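Local atomic coordinates of putative uronate isomerase (Thermotoga maritima, PDB entry 4NAR), a protein that has no established function but is related to the lactate racemases and may share their isomerase-type activity. Residues V42-L47 against V231-L236; F146-T151 against L221-E226. All blocks are in the same frame, centred on the assembly; numbering follows the deposited sequence.

Contact 1: V42-L47 against V231-L236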
ATOM      1  N   VAL A  42      -2.592   9.740   1.092  1.00 25.53           N
ATOM      2  CA  VAL A  42      -2.792  11.068   1.667  1.00 25.52           C
ATOM      3  C   VAL A  42      -1.880  11.211   2.892  1.00 27.67           C
ATOM      4  O   VAL A  42      -2.108  10.580   3.938  1.00 27.53           O
ATOM      5  CB  VAL A  42      -4.284  11.321   2.017  1.00 33.53           C
ATOM      6  CG1 VAL A  42      -4.538  12.807   2.329  1.00 26.34           C
ATOM      7  CG2 VAL A  42      -5.169  10.869   0.851  1.00 31.75           C
ATOM      8  N   ASP A  43      -0.840  12.033   2.749  1.00 25.38           N
ATOM      9  CA  ASP A  43       0.191  12.174   3.769  1.00 18.90           C
ATOM     10  C   ASP A  43       0.783  13.577   3.700  1.00 20.44           C
ATOM     11  O   ASP A  43       0.231  14.445   3.014  1.00 21.95           O
ATOM     12  CB  ASP A  43       1.281  11.096   3.591  1.00 12.72           C
ATOM     13  CG  ASP A  43       1.926  11.103   2.180  1.00 27.65           C
ATOM     14  OD1 ASP A  43       2.190  12.192   1.591  1.00 19.76           O
ATOM     15  OD2 ASP A  43       2.196   9.989   1.661  1.00 26.14           O
ATOM     16  N   PHE A  44       1.913  13.804   4.372  1.00 20.88           N
ATOM     17  CA  PHE A  44       2.523  15.136   4.333  1.00 26.25           C
ATOM     18  C   PHE A  44       3.826  15.225   3.506  1.00 24.75           C
ATOM     19  O   PHE A  44       4.708  16.067   3.784  1.00 26.71           O
ATOM     20  CB  PHE A  44       2.671  15.744   5.746  1.00 20.90           C
ATOM     21  CG  PHE A  44       3.490  14.908   6.703  1.00 23.75           C
ATOM     22  CD1 PHE A  44       4.829  15.202   6.948  1.00 23.10           C
ATOM     23  CD2 PHE A  44       2.921  13.836   7.368  1.00 23.23           C
ATOM     24  CE1 PHE A  44       5.574  14.427   7.846  1.00 22.89           C
ATOM     25  CE2 PHE A  44       3.660  13.062   8.259  1.00 17.88           C
ATOM     26  CZ  PHE A  44       4.982  13.359   8.500  1.00 16.56           C
ATOM     27  N   THR A  45       3.919  14.379   2.477  1.00 19.81           N
ATOM     28  CA  THR A  45       5.048  14.416   1.549  1.00 21.43           C
ATOM     29  C   THR A  45       5.410  15.838   1.123  1.00 20.42           C
ATOM     30  O   THR A  45       6.588  16.220   1.140  1.00 22.89           O
ATOM     31  CB  THR A  45       4.773  13.618   0.263  1.00 19.08           C
ATOM     32  OG1 THR A  45       4.514  12.241   0.585  1.00 20.28           O
ATOM     33  CG2 THR A  45       5.958  13.739  -0.691  1.00 13.88           C
ATOM     34  N   HIS A  46       4.390  16.610   0.758  1.00 18.81           N
ATOM     35  CA  HIS A  46       4.585  17.967   0.251  1.00 21.37           C
ATOM     36  C   HIS A  46       5.419  18.854   1.186  1.00 30.31           C
ATOM     37  O   HIS A  46       6.220  19.661   0.710  1.00 34.43           O
ATOM     38  CB  HIS A  46       3.240  18.623  -0.105  1.00 22.03           C
ATOM     39  CG  HIS A  46       2.352  18.908   1.075  1.00 26.79           C
ATOM     40  ND1 HIS A  46       2.029  20.186   1.465  1.00 28.41           N
ATOM     41  CD2 HIS A  46       1.699  18.069   1.921  1.00 26.05           C
ATOM     42  CE1 HIS A  46       1.219  20.133   2.517  1.00 27.24           C
ATOM     43  NE2 HIS A  46       1.006  18.866   2.810  1.00 28.37           N
ATOM     44  N   LEU A  47       5.254  18.681   2.502  1.00 28.99           N
ATOM     45  CA  LEU A  47       6.067  19.399   3.478  1.00 29.75           C
ATOM     46  C   LEU A  47       7.510  18.896   3.472  1.00 29.09           C
ATOM     47  O   LEU A  47       8.441  19.656   3.733  1.00 28.93           O
ATOM     48  CB  LEU A  47       5.492  19.265   4.900  1.00 27.93           C
ATOM     49  CG  LEU A  47       4.140  19.888   5.292  1.00 30.21           C
ATOM     50  CD1 LEU A  47       3.788  19.520   6.739  1.00 22.79           C
ATOM     51  CD2 LEU A  47       4.123  21.405   5.118  1.00 26.64           C
ATOM     52  N   VAL A 231      -4.686  15.833   7.353  1.00 32.01           N
ATOM     53  CA  VAL A 231      -3.560  15.023   7.790  1.00 28.11           C
ATOM     54  C   VAL A 231      -2.836  15.740   8.929  1.00 28.14           C
ATOM     55  O   VAL A 231      -2.408  16.888   8.782  1.00 29.67           O
ATOM     56  CB  VAL A 231      -2.584  14.727   6.611  1.00 21.88           C
ATOM     57  CG1 VAL A 231      -1.227  14.220   7.115  1.00 15.06           C
ATOM     58  CG2 VAL A 231      -3.214  13.740   5.631  1.00 18.98           C
ATOM     59  N   ILE A 232      -2.714  15.059  10.065  1.00 30.30           N
ATOM     60  CA  ILE A 232      -1.956  15.568  11.205  1.00 25.38           C
ATOM     61  C   ILE A 232      -0.636  14.822  11.260  1.00 24.11           C
ATOM     62  O   ILE A 232      -0.600  13.650  11.662  1.00 25.29           O
ATOM     63  CB  ILE A 232      -2.708  15.326  12.547  1.00 25.87           C
ATOM     64  CG1 ILE A 232      -4.146  15.833  12.451  1.00 28.28           C
ATOM     65  CG2 ILE A 232      -1.991  16.006  13.718  1.00 23.32           C
ATOM     66  CD1 ILE A 232      -5.171  14.739  12.568  1.00 32.09           C
ATOM     67  N   PRO A 233       0.454  15.479  10.830  1.00 23.82           N
ATOM     68  CA  PRO A 233       1.775  14.841  10.923  1.00 19.15           C
ATOM     69  C   PRO A 233       2.101  14.545  12.389  1.00 23.05           C
ATOM     70  O   PRO A 233       1.776  15.356  13.266  1.00 27.85           O
ATOM     71  CB  PRO A 233       2.731  15.912  10.382  1.00 16.67           C
ATOM     72  CG  PRO A 233       1.882  16.789   9.512  1.00 18.86           C
ATOM     73  CD  PRO A 233       0.501  16.788  10.153  1.00 19.81           C
ATOM     74  N   ARG A 234       2.733  13.409  12.660  1.00 22.81           N
ATOM     75  CA  ARG A 234       3.014  13.017  14.035  1.00 21.06           C
ATOM     76  C   ARG A 234       4.476  12.614  14.248  1.00 26.17           C
ATOM     77  O   ARG A 234       4.995  12.695  15.369  1.00 26.82           O
ATOM     78  CB  ARG A 234       2.085  11.875  14.430  1.00 16.86           C
ATOM     79  CG  ARG A 234       0.601  12.284  14.468  1.00 23.62           C
ATOM     80  CD  ARG A 234       0.308  13.335  15.585  1.00 28.38           C
ATOM     81  NE  ARG A 234       0.964  12.943  16.833  1.00 28.99           N
ATOM     82  CZ  ARG A 234       0.420  12.130  17.737  1.00 30.74           C
ATOM     83  NH1 ARG A 234      -0.807  11.657  17.545  1.00 25.10           N
ATOM     84  NH2 ARG A 234       1.094  11.793  18.836  1.00 29.32           N
ATOM     85  N   ALA A 235       5.136  12.166  13.178  1.00 27.45           N
ATOM     86  CA  ALA A 235       6.549  11.787  13.257  1.00 22.63           C
ATOM     87  C   ALA A 235       7.182  11.649  11.884  1.00 21.28           C
ATOM     88  O   ALA A 235       6.528  11.238  10.923  1.00 18.55           O
ATOM     89  CB  ALA A 235       6.729  10.482  14.031  1.00 16.16           C
ATOM     90  N   LEU A 236       8.468  11.980  11.820  1.00 22.95           N
ATOM     91  CA  LEU A 236       9.279  11.782  10.630  1.00 22.79           C
ATOM     92  C   LEU A 236      10.576  11.118  11.093  1.00 23.00           C
ATOM     93  O   LEU A 236      11.431  11.770  11.708  1.00 24.43           O
ATOM     94  CB  LEU A 236       9.583  13.132   9.962  1.00 25.73           C
ATOM     95  CG  LEU A 236       9.665  13.202   8.427  1.00 34.18           C
ATOM     96  CD1 LEU A 236      10.744  14.201   7.968  1.00 31.01           C
ATOM     97  CD2 LEU A 236       9.877  11.833   7.772  1.00 32.36           C
TER
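P233 lies over one face of the F44 ring, its CB 3.6 Å from the ring centroid and 11° off the normal, a CH-pi contact with the carbon almost over the centre. CG of the proline follows the ring on toward its root, reaching 3.7 Å from F44 CG. A235 O lies at the edge of the F44 ring in its plane, 3.6 Å from F44 CZ, and V231 CG1 comes in near that plane, 4.2 Å from F44 CD2. F44 is set this way by a chi1 of 58°, with CG between the backbone N and the carbonyl carbon. V42 CG1 meets V231 CG2 at 3.7 Å as the two valines pass aslant. No hydrogen bond joins the segments; apolar packing carries most of the contact. F44 is the N-cap residue of helix 45-58, and just before it D43 makes an Asx turn, its OD1 taking T45 N at 2.9 Å; the T45 hydroxyl reaches OD1 from the same face of the carboxylate. On the strand, R234 and A235 both face V224 in a classic beta bulge. I15 of helix 12-24 also packs on F44, E12 of that helix touches L47, and M223 of strand 217-227 meets both D43 and F44.

Contact 2: F146-T151 against L221-E226. With ACT (acetate ion), chain E.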
ATOM      1  N   PHE A 146      16.510   9.696  -1.705  1.00 19.60           N
ATOM      2  CA  PHE A 146      15.671   9.940  -0.545  1.00 15.65           C
ATOM      3  C   PHE A 146      14.359   9.236  -0.757  1.00 15.50           C
ATOM      4  O   PHE A 146      13.656   9.497  -1.727  1.00 22.72           O
ATOM      5  CB  PHE A 146      15.428  11.435  -0.403  1.00 19.31           C
ATOM      6  CG  PHE A 146      16.694  12.241  -0.355  1.00 19.69           C
ATOM      7  CD1 PHE A 146      17.186  12.849  -1.498  1.00 21.67           C
ATOM      8  CD2 PHE A 146      17.406  12.376   0.839  1.00 19.72           C
ATOM      9  CE1 PHE A 146      18.364  13.595  -1.458  1.00 25.96           C
ATOM     10  CE2 PHE A 146      18.580  13.111   0.886  1.00 18.07           C
ATOM     11  CZ  PHE A 146      19.059  13.727  -0.265  1.00 20.47           C
ATOM     12  N   PHE A 147      14.030   8.323   0.135  1.00 17.81           N
ATOM     13  CA  PHE A 147      12.772   7.618   0.030  1.00 19.15           C
ATOM     14  C   PHE A 147      11.824   8.186   1.097  1.00 18.55           C
ATOM     15  O   PHE A 147      12.011   7.936   2.295  1.00 22.67           O
ATOM     16  CB  PHE A 147      12.972   6.123   0.286  1.00 11.47           C
ATOM     17  CG  PHE A 147      13.905   5.435  -0.686  1.00 19.45           C
ATOM     18  CD1 PHE A 147      13.397   4.668  -1.737  1.00 16.24           C
ATOM     19  CD2 PHE A 147      15.299   5.512  -0.524  1.00 20.80           C
ATOM     20  CE1 PHE A 147      14.262   4.000  -2.628  1.00 16.84           C
ATOM     21  CE2 PHE A 147      16.164   4.855  -1.403  1.00 13.39           C
ATOM     22  CZ  PHE A 147      15.647   4.092  -2.451  1.00 16.15           C
ATOM     23  N   ILE A 148      10.823   8.954   0.674  1.00 17.45           N
ATOM     24  CA  ILE A 148       9.827   9.471   1.608  1.00 17.00           C
ATOM     25  C   ILE A 148       8.679   8.463   1.651  1.00 18.13           C
ATOM     26  O   ILE A 148       7.852   8.377   0.727  1.00 16.35           O
ATOM     27  CB  ILE A 148       9.301  10.860   1.177  1.00 17.00           C
ATOM     28  CG1 ILE A 148      10.475  11.805   0.884  1.00 21.08           C
ATOM     29  CG2 ILE A 148       8.381  11.438   2.249  1.00 24.00           C
ATOM     30  CD1 ILE A 148      10.062  13.144   0.280  1.00 22.19           C
ATOM     31  N   ASN A 149       8.635   7.671   2.713  1.00 18.89           N
ATOM     32  CA  ASN A 149       7.624   6.622   2.814  1.00 17.36           C
ATOM     33  C   ASN A 149       6.704   6.889   4.011  1.00 12.62           C
ATOM     34  O   ASN A 149       6.967   7.786   4.808  1.00 17.76           O
ATOM     35  CB  ASN A 149       8.319   5.259   2.925  1.00 17.28           C
ATOM     36  CG  ASN A 149       9.376   5.230   4.039  1.00 19.57           C
ATOM     37  OD1 ASN A 149       9.105   4.741   5.139  1.00 21.28           O
ATOM     38  ND2 ASN A 149      10.587   5.743   3.749  1.00 16.38           N
ATOM     39  N   GLY A 150       5.632   6.120   4.147  1.00 20.52           N
ATOM     40  CA  GLY A 150       4.693   6.346   5.230  1.00 22.42           C
ATOM     41  C   GLY A 150       4.188   5.050   5.832  1.00 24.98           C
ATOM     42  O   GLY A 150       3.963   4.051   5.106  1.00 17.22           O
ATOM     43  N   THR A 151       3.981   5.068   7.154  1.00 24.47           N
ATOM     44  CA  THR A 151       3.673   3.837   7.886  1.00 26.55           C
ATOM     45  C   THR A 151       2.269   3.825   8.485  1.00 25.42           C
ATOM     46  O   THR A 151       1.883   4.729   9.246  1.00 18.40           O
ATOM     47  CB  THR A 151       4.724   3.533   8.986  1.00 24.54           C
ATOM     48  OG1 THR A 151       6.005   3.288   8.380  1.00 26.12           O
ATOM     49  CG2 THR A 151       4.310   2.324   9.816  1.00 12.57           C
ATOM     50  N   LEU A 221      12.943   8.443   4.944  1.00 16.46           N
ATOM     51  CA  LEU A 221      12.240   9.495   5.650  1.00 16.43           C
ATOM     52  C   LEU A 221      10.842   8.917   5.889  1.00 17.43           C
ATOM     53  O   LEU A 221       9.953   9.022   5.036  1.00 18.49           O
ATOM     54  CB  LEU A 221      12.231  10.784   4.813  1.00 25.23           C
ATOM     55  CG  LEU A 221      13.635  11.307   4.453  1.00 20.93           C
ATOM     56  CD1 LEU A 221      14.185  10.688   3.175  1.00 26.21           C
ATOM     57  CD2 LEU A 221      13.676  12.830   4.352  1.00 17.28           C
ATOM     58  N   ASN A 222      10.692   8.250   7.035  1.00 16.33           N
ATOM     59  CA  ASN A 222       9.532   7.421   7.339  1.00 14.61           C
ATOM     60  C   ASN A 222       8.495   8.232   8.140  1.00 16.97           C
ATOM     61  O   ASN A 222       8.696   8.553   9.320  1.00 13.75           O
ATOM     62  CB  ASN A 222       9.991   6.176   8.112  1.00 14.39           C
ATOM     63  CG  ASN A 222       8.945   5.055   8.125  1.00 24.30           C
ATOM     64  OD1 ASN A 222       7.736   5.302   7.988  1.00 27.91           O
ATOM     65  ND2 ASN A 222       9.414   3.809   8.281  1.00 12.38           N
HETATM   66  N   MSE A 223       7.396   8.573   7.479  1.00 17.64           N
HETATM   67  CA  MSE A 223       6.359   9.408   8.069  1.00 19.63           C
HETATM   68  C   MSE A 223       5.351   8.596   8.873  1.00 20.52           C
HETATM   69  O   MSE A 223       5.038   7.447   8.534  1.00 19.26           O
HETATM   70  CB  MSE A 223       5.591  10.127   6.964  1.00 13.07           C
HETATM   71  CG  MSE A 223       6.390  11.164   6.180  1.00 13.22           C
HETATM   72 SE   MSE A 223       5.322  11.816   4.678  0.60 21.80          SE
HETATM   73  CE  MSE A 223       5.006  10.153   3.723  1.00 12.29           C
ATOM     74  N   VAL A 224       4.824   9.207   9.930  1.00 13.82           N
ATOM     75  CA  VAL A 224       3.641   8.683  10.610  1.00 16.58           C
ATOM     76  C   VAL A 224       2.676   9.856  10.840  1.00 19.97           C
ATOM     77  O   VAL A 224       3.105  10.973  11.182  1.00 24.96           O
ATOM     78  CB  VAL A 224       3.999   7.976  11.943  1.00 14.36           C
ATOM     79  CG1 VAL A 224       2.782   7.279  12.527  1.00 17.55           C
ATOM     80  CG2 VAL A 224       5.116   6.967  11.736  1.00 17.31           C
ATOM     81  N   TYR A 225       1.381   9.619  10.647  1.00 20.40           N
ATOM     82  CA  TYR A 225       0.407  10.696  10.732  1.00 20.53           C
ATOM     83  C   TYR A 225      -0.980  10.169  11.082  1.00 26.26           C
ATOM     84  O   TYR A 225      -1.273   8.973  10.961  1.00 20.09           O
ATOM     85  CB  TYR A 225       0.324  11.448   9.403  1.00 16.98           C
ATOM     86  CG  TYR A 225       0.256  10.487   8.243  1.00 22.57           C
ATOM     87  CD1 TYR A 225       1.421  10.034   7.638  1.00 24.14           C
ATOM     88  CD2 TYR A 225      -0.967  10.001   7.768  1.00 21.73           C
ATOM     89  CE1 TYR A 225       1.381   9.123   6.587  1.00 28.23           C
ATOM     90  CE2 TYR A 225      -1.019   9.090   6.705  1.00 13.77           C
ATOM     91  CZ  TYR A 225       0.161   8.653   6.126  1.00 27.70           C
ATOM     92  OH  TYR A 225       0.150   7.755   5.076  1.00 27.17           O
ATOM     93  N   GLU A 226      -1.836  11.091  11.511  1.00 26.00           N
ATOM     94  CA  GLU A 226      -3.254  10.807  11.659  1.00 30.59           C
ATOM     95  C   GLU A 226      -4.017  11.474  10.530  1.00 23.69           C
ATOM     96  O   GLU A 226      -3.553  12.463   9.948  1.00 24.00           O
ATOM     97  CB  GLU A 226      -3.773  11.328  12.992  1.00 30.84           C
ATOM     98  CG  GLU A 226      -3.257  10.561  14.177  1.00 35.84           C
ATOM     99  CD  GLU A 226      -3.190  11.428  15.415  1.00 48.48           C
ATOM    100  OE1 GLU A 226      -3.450  12.654  15.304  1.00 55.87           O
ATOM    101  OE2 GLU A 226      -2.873  10.883  16.495  1.00 54.99           O
TER
HETATM  102  C   ACT E 504       4.965   2.989   1.181  1.00 20.89           C
HETATM  103  O   ACT E 504       4.579   1.980   1.797  1.00 31.92           O
HETATM  104  OXT ACT E 504       5.422   3.890   1.907  1.00 16.88           O
HETATM  105  CH3 ACT E 504       4.872   3.088  -0.319  1.00 37.02           C
HETATM  106  O   HOH W   1       0.914   7.239   9.139  1.00 16.61           O
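F147 O is gripped by two donors: L221 N from the neighbouring strand, at 2.9 Å, and, more weakly, the amide ND2 of N149 from its own strand. A chi1 of 52° places the N149 amide between its backbone N and carbonyl carbon, folding it back toward that oxygen; ND2 also bonds T220 OG1, while OD1 accepts from G162 N. The backbone ladder runs on from N149 N to L221 O, from M223 N to N149 O (2.8 Å, nearly straight at 175°) and from T151 N to M223 O. This is the parallel pairing of strands 144-150 and 217-227 inside a mixed seven-stranded sheet, the chain between them passing through helices before returning alongside. On one face I148, L221 and M223 point the same way, and the bent end of selenomethionine M223 brings CE 3.9 Å from I148 CG2. On the other face N149 OD1 sits 3.0 Å from N222 CG; the amide planes are 65° apart, and N222 ND2 meets N149 OD1 at too poor an angle for a hydrogen bond. N222 OD1 lies 2.7 Å from T151 OG1, whose one proton could instead go to S160 O. Beyond, water 1 gives a hydrogen to T151 O and accepts from Y225 N at 2.9 Å, resting over the centre of one face of the Y225 ring. G150 N donates to OXT of an acetate, probably from the crystallisation liquor, at 3.2 Å; R41 NH2 and G161 N hold the same ion.

Overall arrangement
The centres of the two contacts are about 7 Å apart, on the same side of the chain's centre. Strands 217-227 and 231-240 follow each other in sequence and lie antiparallel in the seven-stranded sheet, where 217-227 also pairs with 144-150. Contact 2 therefore joins two strands within the sheet, while contact 1 packs the loop leading into helix 45-58, and its first turn, against strand 231-240. Along the chain contact 2 is nested inside the loop that contact 1 closes. A probable hydrogen bond from I232 N to E226 O and packing of V42 O on Y225 connect the contacts directly. Together they tie the lead-in of helix 45-58 to the seven-stranded sheet, whose strands come from well-separated parts of the chain.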